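Local coordinates for protease Do-like 8, chloroplastic (Arabidopsis thaliana, PDB 4IC6), which probably acts as a serine endopeptidase of the HtrA (Deg) type in the chloroplast thylakoid, at residues A[274-279]-A[310-315]; A[290-295]-A[351-356]; A[66-71]-A[160-165]; A[102-107]-A[137-142]. The protein carries 1 engineered substitution. All blocks are in the same frame, centred on the assembly; numbering follows the deposited sequence.

Contact 1: residues A[274-279]-A[310-315]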
loop_
_atom_site.group_PDB
_atom_site.type_symbol
_atom_site.label_atom_id
_atom_site.label_comp_id
_atom_site.label_asym_id
_atom_site.label_seq_id
_atom_site.Cartn_x
_atom_site.Cartn_y
_atom_site.Cartn_z
ATOM N N VAL A 274 1.821 -22.346 28.063
ATOM C CA VAL A 274 2.934 -22.300 29.001
ATOM C C VAL A 274 2.804 -21.058 29.870
ATOM O O VAL A 274 3.250 -19.963 29.496
ATOM C CB VAL A 274 4.295 -22.280 28.270
ATOM C CG1 VAL A 274 5.437 -22.226 29.284
ATOM C CG2 VAL A 274 4.418 -23.490 27.359
ATOM N N ARG A 275 2.219 -21.232 31.047
ATOM C CA ARG A 275 1.820 -20.088 31.863
ATOM C C ARG A 275 2.856 -19.725 32.915
ATOM O O ARG A 275 2.780 -18.665 33.537
ATOM C CB ARG A 275 0.448 -20.344 32.499
ATOM C CG ARG A 275 -0.663 -20.485 31.461
ATOM C CD ARG A 275 -1.199 -19.119 31.036
ATOM N NE ARG A 275 -1.747 -19.088 29.676
ATOM C CZ ARG A 275 -2.544 -20.017 29.146
ATOM N NH1 ARG A 275 -2.992 -19.875 27.901
ATOM N NH2 ARG A 275 -2.906 -21.085 29.852
ATOM N N ASN A 276 3.831 -20.603 33.114
ATOM C CA ASN A 276 4.953 -20.261 33.971
ATOM C C ASN A 276 6.285 -20.653 33.331
ATOM O O ASN A 276 6.408 -21.725 32.724
ATOM C CB ASN A 276 4.796 -20.876 35.369
ATOM C CG ASN A 276 5.904 -20.456 36.317
ATOM O OD1 ASN A 276 5.966 -19.303 36.754
ATOM N ND2 ASN A 276 6.789 -21.393 36.644
ATOM N N GLY A 277 7.269 -19.770 33.445
ATOM C CA GLY A 277 8.610 -20.070 32.971
ATOM C C GLY A 277 8.883 -19.529 31.585
ATOM O O GLY A 277 8.004 -18.939 30.949
ATOM N N ALA A 278 10.118 -19.725 31.125
ATOM C CA ALA A 278 10.546 -19.306 29.794
ATOM C C ALA A 278 10.610 -20.525 28.884
ATOM O O ALA A 278 11.338 -21.478 29.175
ATOM C CB ALA A 278 11.927 -18.636 29.862
ATOM N N LEU A 279 9.870 -20.492 27.781
ATOM C CA LEU A 279 9.828 -21.628 26.857
ATOM C C LEU A 279 10.945 -21.544 25.816
ATOM O O LEU A 279 11.069 -20.547 25.099
ATOM C CB LEU A 279 8.471 -21.704 26.152
ATOM C CG LEU A 279 8.344 -22.615 24.921
ATOM C CD1 LEU A 279 8.560 -24.078 25.272
ATOM C CD2 LEU A 279 6.990 -22.414 24.234
ATOM N N ILE A 310 11.096 -25.963 29.347
ATOM C CA ILE A 310 10.593 -24.735 29.934
ATOM C C ILE A 310 11.413 -24.448 31.177
ATOM O O ILE A 310 11.470 -25.270 32.098
ATOM C CB ILE A 310 9.087 -24.848 30.299
ATOM C CG1 ILE A 310 8.254 -25.075 29.031
ATOM C CG2 ILE A 310 8.635 -23.594 31.025
ATOM C CD1 ILE A 310 6.900 -25.777 29.271
ATOM N N ILE A 311 12.068 -23.292 31.188
ATOM C CA ILE A 311 12.969 -22.937 32.279
ATOM C C ILE A 311 12.199 -22.248 33.402
ATOM O O ILE A 311 11.674 -21.144 33.216
ATOM C CB ILE A 311 14.114 -22.008 31.782
ATOM C CG1 ILE A 311 15.009 -22.752 30.788
ATOM C CG2 ILE A 311 14.917 -21.476 32.950
ATOM C CD1 ILE A 311 16.059 -21.846 30.123
ATOM N N VAL A 312 12.143 -22.901 34.565
ATOM C CA VAL A 312 11.308 -22.425 35.672
ATOM C C VAL A 312 12.148 -21.870 36.819
ATOM O O VAL A 312 11.662 -21.090 37.646
ATOM C CB VAL A 312 10.336 -23.523 36.180
ATOM C CG1 VAL A 312 9.373 -23.942 35.064
ATOM C CG2 VAL A 312 11.098 -24.729 36.710
ATOM N N ALA A 313 13.425 -22.238 36.837
ATOM C CA ALA A 313 14.329 -21.776 37.879
ATOM C C ALA A 313 15.789 -21.746 37.404
ATOM O O ALA A 313 16.245 -22.661 36.725
ATOM C CB ALA A 313 14.197 -22.671 39.109
ATOM N N VAL A 314 16.511 -20.700 37.783
ATOM C CA VAL A 314 17.961 -20.687 37.612
ATOM C C VAL A 314 18.629 -20.936 38.960
ATOM O O VAL A 314 18.603 -20.075 39.845
ATOM C CB VAL A 314 18.462 -19.360 37.018
ATOM C CG1 VAL A 314 19.999 -19.330 36.986
ATOM C CG2 VAL A 314 17.889 -19.157 35.630
ATOM N N ASP A 315 19.247 -22.104 39.104
ATOM C CA ASP A 315 19.753 -22.514 40.403
ATOM C C ASP A 315 18.531 -22.701 41.301
ATOM O O ASP A 315 17.761 -23.652 41.132
ATOM C CB ASP A 315 20.697 -21.449 40.984
ATOM C CG ASP A 315 22.035 -21.382 40.255
ATOM O OD1 ASP A 315 22.430 -22.407 39.666
ATOM O OD2 ASP A 315 22.691 -20.310 40.270
#

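Contact 2: residues A[290-295]-A[351-356]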
loop_
_atom_site.group_PDB
_atom_site.type_symbol
_atom_site.label_atom_id
_atom_site.label_comp_id
_atom_site.label_asym_id
_atom_site.label_seq_id
_atom_site.Cartn_x
_atom_site.Cartn_y
_atom_site.Cartn_z
ATOM N N GLU A 290 22.785 -26.873 23.510
ATOM C CA GLU A 290 22.673 -28.218 22.940
ATOM C C GLU A 290 23.489 -29.257 23.708
ATOM O O GLU A 290 22.963 -30.297 24.104
ATOM C CB GLU A 290 23.077 -28.220 21.464
ATOM C CG GLU A 290 23.009 -29.599 20.807
ATOM C CD GLU A 290 23.392 -29.551 19.338
ATOM O OE1 GLU A 290 22.608 -29.003 18.529
ATOM O OE2 GLU A 290 24.483 -30.055 18.996
ATOM N N LYS A 291 24.772 -28.973 23.921
ATOM C CA LYS A 291 25.643 -29.912 24.614
ATOM C C LYS A 291 25.141 -30.186 26.029
ATOM O O LYS A 291 25.316 -31.285 26.555
ATOM C CB LYS A 291 27.095 -29.403 24.631
ATOM C CG LYS A 291 27.633 -29.047 23.246
ATOM C CD LYS A 291 29.112 -28.685 23.288
ATOM C CE LYS A 291 29.503 -27.827 22.089
ATOM N NZ LYS A 291 28.765 -26.525 22.084
ATOM N N ALA A 292 24.524 -29.186 26.647
ATOM C CA ALA A 292 23.926 -29.365 27.972
ATOM C C ALA A 292 22.640 -30.202 27.918
ATOM O O ALA A 292 22.186 -30.714 28.941
ATOM C CB ALA A 292 23.655 -28.015 28.620
ATOM N N GLY A 293 22.053 -30.324 26.731
ATOM C CA GLY A 293 20.884 -31.171 26.545
ATOM C C GLY A 293 19.553 -30.439 26.591
ATOM O O GLY A 293 18.507 -31.047 26.821
ATOM N N LEU A 294 19.579 -29.128 26.382
ATOM C CA LEU A 294 18.346 -28.349 26.341
ATOM C C LEU A 294 17.595 -28.675 25.048
ATOM O O LEU A 294 18.178 -28.644 23.964
ATOM C CB LEU A 294 18.664 -26.855 26.426
ATOM C CG LEU A 294 18.037 -25.998 27.535
ATOM C CD1 LEU A 294 18.056 -26.700 28.886
ATOM C CD2 LEU A 294 18.760 -24.647 27.619
ATOM N N HIS A 295 16.307 -29.009 25.156
ATOM C CA HIS A 295 15.535 -29.351 23.966
ATOM C C HIS A 295 14.653 -28.194 23.511
ATOM O O HIS A 295 14.048 -27.501 24.333
ATOM C CB HIS A 295 14.702 -30.609 24.198
ATOM N N LEU A 351 19.220 -29.452 34.188
ATOM C CA LEU A 351 20.377 -29.417 33.302
ATOM C C LEU A 351 21.291 -28.275 33.737
ATOM O O LEU A 351 20.819 -27.189 34.088
ATOM C CB LEU A 351 19.943 -29.234 31.844
ATOM C CG LEU A 351 19.105 -30.356 31.215
ATOM C CD1 LEU A 351 18.622 -29.949 29.829
ATOM C CD2 LEU A 351 19.891 -31.662 31.148
ATOM N N LYS A 352 22.596 -28.529 33.729
ATOM C CA LYS A 352 23.574 -27.538 34.163
ATOM C C LYS A 352 24.295 -26.951 32.955
ATOM O O LYS A 352 24.493 -27.630 31.945
ATOM C CB LYS A 352 24.577 -28.166 35.135
ATOM C CG LYS A 352 24.116 -28.236 36.589
ATOM C CD LYS A 352 25.185 -28.920 37.441
ATOM C CE LYS A 352 25.219 -28.398 38.874
ATOM N NZ LYS A 352 26.510 -28.745 39.554
ATOM N N ILE A 353 24.689 -25.686 33.056
ATOM C CA ILE A 353 25.283 -24.995 31.921
ATOM C C ILE A 353 26.176 -23.845 32.370
ATOM O O ILE A 353 25.885 -23.148 33.339
ATOM C CB ILE A 353 24.189 -24.474 30.955
ATOM C CG1 ILE A 353 24.797 -23.957 29.649
ATOM C CG2 ILE A 353 23.369 -23.386 31.610
ATOM C CD1 ILE A 353 23.759 -23.652 28.580
ATOM N N SER A 354 27.276 -23.655 31.662
ATOM C CA SER A 354 28.123 -22.511 31.916
ATOM C C SER A 354 27.581 -21.346 31.104
ATOM O O SER A 354 27.182 -21.524 29.953
ATOM C CB SER A 354 29.559 -22.819 31.504
ATOM O OG SER A 354 30.163 -23.724 32.409
ATOM N N LEU A 355 27.558 -20.163 31.711
ATOM C CA LEU A 355 27.182 -18.948 31.003
ATOM C C LEU A 355 28.389 -18.448 30.220
ATOM O O LEU A 355 29.523 -18.604 30.652
ATOM C CB LEU A 355 26.716 -17.877 31.983
ATOM C CG LEU A 355 25.546 -18.330 32.870
ATOM C CD1 LEU A 355 25.037 -17.146 33.687
ATOM C CD2 LEU A 355 24.432 -18.882 32.017
ATOM N N GLU A 356 28.135 -17.862 29.057
ATOM C CA GLU A 356 29.199 -17.298 28.233
ATOM C C GLU A 356 28.677 -15.958 27.788
ATOM O O GLU A 356 27.521 -15.620 28.068
ATOM C CB GLU A 356 29.466 -18.174 27.018
ATOM C CG GLU A 356 28.252 -18.335 26.087
ATOM C CD GLU A 356 28.582 -19.221 24.897
ATOM O OE1 GLU A 356 29.781 -19.504 24.711
ATOM O OE2 GLU A 356 27.661 -19.633 24.166
#

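Contact 3: residues A[66-71]-A[160-165]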
loop_
_atom_site.group_PDB
_atom_site.type_symbol
_atom_site.label_atom_id
_atom_site.label_comp_id
_atom_site.label_asym_id
_atom_site.label_seq_id
_atom_site.Cartn_x
_atom_site.Cartn_y
_atom_site.Cartn_z
ATOM N N ASN A 66 18.133 11.107 14.684
ATOM C CA ASN A 66 17.747 12.427 15.222
ATOM C C ASN A 66 16.534 12.336 16.131
ATOM O O ASN A 66 15.633 11.537 15.887
ATOM C CB ASN A 66 17.428 13.410 14.103
ATOM C CG ASN A 66 18.511 13.471 13.064
ATOM O OD1 ASN A 66 19.705 13.428 13.387
ATOM N ND2 ASN A 66 18.106 13.547 11.797
ATOM N N GLY A 67 16.511 13.161 17.171
ATOM C CA GLY A 67 15.426 13.131 18.130
ATOM C C GLY A 67 15.802 13.845 19.403
ATOM O O GLY A 67 16.468 14.895 19.375
ATOM N N SER A 68 15.397 13.260 20.526
ATOM C CA SER A 68 15.591 13.896 21.812
ATOM C C SER A 68 16.528 13.088 22.707
ATOM O O SER A 68 16.917 11.961 22.387
ATOM C CB SER A 68 14.244 14.077 22.516
ATOM O OG SER A 68 13.286 14.677 21.652
ATOM N N GLY A 69 16.880 13.682 23.840
ATOM C CA GLY A 69 17.681 13.013 24.842
ATOM C C GLY A 69 17.402 13.651 26.183
ATOM O O GLY A 69 16.592 14.570 26.297
ATOM N N VAL A 70 18.099 13.181 27.204
ATOM C CA VAL A 70 17.837 13.634 28.551
ATOM C C VAL A 70 19.178 13.965 29.239
ATOM O O VAL A 70 20.120 13.189 29.149
ATOM C CB VAL A 70 17.088 12.522 29.302
ATOM C CG1 VAL A 70 17.406 12.557 30.772
ATOM C CG2 VAL A 70 15.586 12.634 29.047
ATOM N N VAL A 71 19.266 15.126 29.886
ATOM C CA VAL A 71 20.450 15.459 30.687
ATOM C C VAL A 71 20.520 14.526 31.896
ATOM O O VAL A 71 19.660 14.579 32.791
ATOM C CB VAL A 71 20.404 16.891 31.180
ATOM C CG1 VAL A 71 21.640 17.181 32.063
ATOM C CG2 VAL A 71 20.343 17.871 29.995
ATOM N N GLY A 160 9.472 15.779 24.175
ATOM C CA GLY A 160 10.507 15.740 23.158
ATOM C C GLY A 160 11.093 17.108 22.874
ATOM O O GLY A 160 10.505 18.139 23.189
ATOM N N ASN A 161 12.278 17.115 22.283
ATOM C CA ASN A 161 12.880 18.333 21.760
ATOM C C ASN A 161 13.469 17.887 20.437
ATOM O O ASN A 161 14.669 17.642 20.333
ATOM C CB ASN A 161 13.948 18.836 22.728
ATOM C CG ASN A 161 14.711 20.046 22.208
ATOM O OD1 ASN A 161 14.448 20.563 21.111
ATOM N ND2 ASN A 161 15.667 20.512 23.009
ATOM N N PRO A 162 12.604 17.705 19.430
ATOM C CA PRO A 162 13.020 16.969 18.230
ATOM C C PRO A 162 13.867 17.778 17.253
ATOM O O PRO A 162 14.628 17.171 16.496
ATOM C CB PRO A 162 11.691 16.583 17.575
ATOM C CG PRO A 162 10.708 17.660 18.055
ATOM C CD PRO A 162 11.148 17.967 19.462
ATOM N N PHE A 163 13.749 19.101 17.264
ATOM C CA PHE A 163 14.504 19.912 16.294
ATOM C C PHE A 163 15.394 20.992 16.902
ATOM O O PHE A 163 16.104 21.704 16.181
ATOM C CB PHE A 163 13.559 20.510 15.251
ATOM C CG PHE A 163 12.676 19.486 14.594
ATOM C CD1 PHE A 163 13.231 18.457 13.846
ATOM C CD2 PHE A 163 11.295 19.544 14.730
ATOM C CE1 PHE A 163 12.422 17.504 13.238
ATOM C CE2 PHE A 163 10.485 18.600 14.119
ATOM C CZ PHE A 163 11.054 17.578 13.371
ATOM N N GLY A 164 15.382 21.110 18.221
ATOM C CA GLY A 164 16.286 22.033 18.876
ATOM C C GLY A 164 15.791 23.462 18.891
ATOM O O GLY A 164 16.559 24.373 19.195
ATOM N N PHE A 165 14.515 23.679 18.576
ATOM C CA PHE A 165 13.984 25.036 18.659
ATOM C C PHE A 165 12.743 25.155 19.551
ATOM O O PHE A 165 12.290 26.252 19.850
ATOM C CB PHE A 165 13.741 25.626 17.265
ATOM C CG PHE A 165 12.639 24.955 16.506
ATOM C CD1 PHE A 165 11.318 25.329 16.695
ATOM C CD2 PHE A 165 12.921 23.948 15.597
ATOM C CE1 PHE A 165 10.294 24.708 15.994
ATOM C CE2 PHE A 165 11.902 23.326 14.889
ATOM C CZ PHE A 165 10.589 23.710 15.089
#

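Contact 4: residues A[102-107]-A[137-142]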
loop_
_atom_site.group_PDB
_atom_site.type_symbol
_atom_site.label_atom_id
_atom_site.label_comp_id
_atom_site.label_asym_id
_atom_site.label_seq_id
_atom_site.Cartn_x
_atom_site.Cartn_y
_atom_site.Cartn_z
ATOM N N VAL A 102 24.329 18.488 19.979
ATOM C CA VAL A 102 23.343 18.514 21.048
ATOM C C VAL A 102 22.874 19.929 21.372
ATOM O O VAL A 102 23.685 20.819 21.663
ATOM C CB VAL A 102 23.875 17.848 22.328
ATOM C CG1 VAL A 102 22.794 17.801 23.381
ATOM C CG2 VAL A 102 24.400 16.430 22.019
ATOM N N ASN A 103 21.561 20.135 21.314
ATOM C CA ASN A 103 20.975 21.426 21.656
ATOM C C ASN A 103 20.304 21.405 23.019
ATOM O O ASN A 103 19.427 20.594 23.273
ATOM C CB ASN A 103 19.977 21.881 20.592
ATOM C CG ASN A 103 20.645 22.556 19.433
ATOM O OD1 ASN A 103 20.510 22.119 18.283
ATOM N ND2 ASN A 103 21.389 23.626 19.718
ATOM N N ILE A 104 20.705 22.336 23.876
ATOM C CA ILE A 104 20.207 22.414 25.237
ATOM C C ILE A 104 19.593 23.778 25.561
ATOM O O ILE A 104 20.228 24.832 25.385
ATOM C CB ILE A 104 21.335 22.156 26.241
ATOM C CG1 ILE A 104 22.236 21.025 25.743
ATOM C CG2 ILE A 104 20.761 21.878 27.622
ATOM C CD1 ILE A 104 23.211 20.516 26.777
ATOM N N LEU A 105 18.365 23.744 26.063
ATOM C CA LEU A 105 17.628 24.941 26.449
ATOM C C LEU A 105 18.222 25.581 27.708
ATOM O O LEU A 105 18.270 24.955 28.776
ATOM C CB LEU A 105 16.159 24.585 26.700
ATOM C CG LEU A 105 15.179 25.743 26.924
ATOM C CD1 LEU A 105 15.097 26.641 25.683
ATOM C CD2 LEU A 105 13.799 25.202 27.287
ATOM N N ALA A 106 18.671 26.826 27.580
ATOM C CA ALA A 106 19.174 27.572 28.724
ATOM C C ALA A 106 18.059 28.386 29.377
ATOM O O ALA A 106 16.938 28.450 28.863
ATOM C CB ALA A 106 20.317 28.477 28.310
ATOM N N SER A 107 18.378 29.015 30.506
ATOM C CA SER A 107 17.408 29.812 31.256
ATOM C C SER A 107 16.948 31.059 30.499
ATOM O O SER A 107 15.849 31.566 30.744
ATOM C CB SER A 107 17.973 30.193 32.614
ATOM N N THR A 137 26.109 24.998 35.353
ATOM C CA THR A 137 25.034 25.947 35.590
ATOM C C THR A 137 23.996 25.858 34.479
ATOM O O THR A 137 22.848 26.268 34.649
ATOM C CB THR A 137 25.594 27.378 35.658
ATOM O OG1 THR A 137 25.430 28.028 34.391
ATOM C CG2 THR A 137 27.075 27.332 36.007
ATOM N N LEU A 138 24.405 25.310 33.342
ATOM C CA LEU A 138 23.504 25.131 32.211
ATOM C C LEU A 138 22.691 23.848 32.374
ATOM O O LEU A 138 21.506 23.784 32.027
ATOM C CB LEU A 138 24.315 25.050 30.919
ATOM C CG LEU A 138 23.707 25.559 29.614
ATOM C CD1 LEU A 138 24.166 24.677 28.469
ATOM C CD2 LEU A 138 22.196 25.593 29.689
ATOM N N LEU A 139 23.335 22.823 32.915
ATOM C CA LEU A 139 22.748 21.494 32.927
ATOM C C LEU A 139 21.772 21.262 34.083
ATOM O O LEU A 139 22.121 21.414 35.256
ATOM C CB LEU A 139 23.857 20.434 32.905
ATOM C CG LEU A 139 24.860 20.643 31.762
ATOM C CD1 LEU A 139 26.144 19.871 32.002
ATOM C CD2 LEU A 139 24.255 20.277 30.407
ATOM N N LYS A 140 20.542 20.899 33.721
ATOM C CA LYS A 140 19.504 20.534 34.671
ATOM C C LYS A 140 19.207 19.047 34.535
ATOM O O LYS A 140 18.414 18.642 33.688
ATOM C CB LYS A 140 18.244 21.350 34.414
ATOM N N PRO A 141 19.864 18.221 35.355
ATOM C CA PRO A 141 19.667 16.774 35.244
ATOM C C PRO A 141 18.216 16.369 35.479
ATOM O O PRO A 141 17.535 16.893 36.359
ATOM C CB PRO A 141 20.559 16.219 36.357
ATOM C CG PRO A 141 21.646 17.247 36.497
ATOM C CD PRO A 141 20.947 18.562 36.293
ATOM N N ILE A 142 17.747 15.432 34.671
ATOM C CA ILE A 142 16.414 14.886 34.842
ATOM C C ILE A 142 16.346 14.211 36.211
ATOM O O ILE A 142 17.344 13.678 36.687
ATOM C CB ILE A 142 16.134 13.846 33.746
ATOM C CG1 ILE A 142 14.633 13.664 33.545
ATOM C CG2 ILE A 142 16.863 12.528 34.045
ATOM C CD1 ILE A 142 13.978 14.879 32.904
HETATM O O HOH W 1 19.448 24.766 30.986
#

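Contact 1: residues A[274-279]-A[310-315]
Ala278 and Ile311 form an antiparallel hydrogen-bonded pair: Ala278 N donates to Ile311 O at 3.0 Å, and Ile311 N donates to Ala278 O at 2.8 Å. Both bonds are nearly straight, within 16° of linear at the hydrogen. Next along the ladder, Leu279 and Ile310 make a non-hydrogen-bonded pair, and their side chains share the other sheet face, where Leu279 crosses Ile310 at a slant, Leu279 CD1 3.9 Å from Ile310 CG1. Ile310 carries most of the apolar contact. Its CD1 meets Val274 CG1 tip to tip at 3.8 Å, while its CG2, set anti to the backbone N by a chi1 of -63°, presses on Asn276 O at 3.4 Å. Gly277, with phi 97°, sits where the chain turns into the strand; a side chain there would collide with the preceding carbonyl and with Ile310 CG2. Ala278 and Ile311 face the opposite way and rest on Leu325 of helix 322-329. Farther out, Val312 and Ala313 both face Lys341 in a classic beta bulge, just where strand 310-314 leaves its pairing with 278-282. A strand pair with one face packed against a helix in this way belongs to the small curled sheet of a PDZ domain.

Contact 2: residues A[290-295]-A[351-356]
Gly293 O accepts a hydrogen bond from Arg344 NH2 and is touched by Leu351 CD1 at 3.2 Å, so a charged group and a methyl meet on one carbonyl. The second methyl of the same leucine, CD2, lies 3.3 Å from Ala292 O, and the fork of Leu351 therefore straddles two successive carbonyls at the C-terminal end of helix 288-292. Its torsions put it there: a chi1 of -64° sets CG anti to the carbonyl carbon, and CD1 is extended onward from the backbone. The carbonyls are presented by a Schellman motif, in which Gly293 has a phi of 97° and its N bonds back to Glu290 O at 2.8 Å. In PDZ terms this is the short helix lying against strand 347-357 of the sheet. CD1 of Leu351 also meets CD1 of Leu294, the two side chains crossing, at 3.4 Å, tighter than normal carbon contact. Leu294 has an unusual chi1 of -124°, consistent with crowding there. An alanine in place of Leu351 is likely to open a gap beneath the helix end and leave the Leu294 methyl without its mate. One residue earlier than the glycine, Ala292 points its CB at the strand backbone. That methyl lies 3.5 Å from Lys352 O and 4.3 Å from Ile353 CB, and Ile353 itself also rests on Leu288 of the same helix.

Contact 3: residues A[66-71]-A[160-165]
Where the two beta-barrels of the trypsin-like protease domain face each other, Ser68 on strand 67-71 of the first meets Asn161, just beyond strand 155-160 of the second. The joint is one strong polar bond: Asn161 N donates to Ser68 OG at 2.7 Å, 162° at the hydrogen. A chi1 of -49° turns OG anti to the carbonyl carbon, aiming it at the second barrel, where it also touches Gly160 CA at 3.3 Å. The neighbouring carbonyls, Gly67 O and Asn161 O, approach to 3.4 Å; both are acceptors, so no bond joins them. Replacing Ser68 with an alanine would probably leave the buried Asn161 N-H without its acceptor and loosen the start of the loop. Asn161 is fixed by its amide too: ND2 donates to Gln111 OE1 and Val42 O, while OD1 receives a weak bond from Gly164 N at 3.1 Å. Further along the loop, Pro162 CB sits 4.0 Å above the plane of the Phe163 ring, over its centre. Phe163 itself packs on Pro267 of a neighbouring subunit. Ser68 also shares a backbone hydrogen bond with Ala204, an engineered residue at the predicted charge-relay serine position, and Gly67 lies near both that position and the predicted His83. Two six-stranded barrels meeting beside the active-site cleft are the hallmark of the chymotrypsin-like fold.

Contact 4: residues A[102-107]-A[137-142]
Ile104 and the leucines Leu138 and Leu139 meet at the first six-stranded barrel of the protease domain, where the loop between strands 127-131 and 155-160 passes over the end of strand 98-105. Followed outward, the Ile104 side chain points toward that loop from the start. Its CB lies 4.4 Å from Leu138 CD1, a loose approach. The CG2 branch, anti to the backbone N, stays beside the same residue at 4.5 Å from Leu138 CD2. The other branch runs on toward Leu139: a chi2 of -169° extends the chain through CG1, and CD1 at its tip reaches Leu139 CD2 at 3.8 Å, the two side chains crossing at a slant. Leu139 is buried, and although its CB points away, a chi1 of -53° brings CD2 back to this methyl; it also packs on Val71 of strand 67-71. The closer apolar contact of the isoleucine is thus with Leu139, at the tip; Leu138 stays loosely beside it. Leu138 lies nearer the surface and touches Phe114 on strand 111-122. Its chi1 of -149° is somewhat off a staggered value, so its exact placement may carry less weight than that of Leu139. No direct hydrogen bond crosses this contact. A water is modelled 2.5 Å from both Leu105 O and Leu138 O, but the distances are short enough to make that bridge doubtful. Past the strand end, Leu138 CD2 comes to rest against Ala106, 3.7 Å from its CB.

Contacts 1 and 2 lie in the PDZ domain and reach the same sheet, their nearest atoms about 5 Å apart; contacts 3 and 4 lie in the protease domain, their centres 12 Å apart, and contacts 1 and 3 are 40 Å apart between centres. Contacts 1 and 3 are buried, 2 and 4 only partly so. The chemistry follows the elements joined: paired backbone bonds between strands in contact 1, one serine-to-backbone bond between barrels in contact 3, and apolar side chains across loop or helix ends in contacts 2 and 4. Contacts 3 and 4 also touch directly, through a probable hydrogen bond from Ile142 N to Val71 O at 2.8 Å.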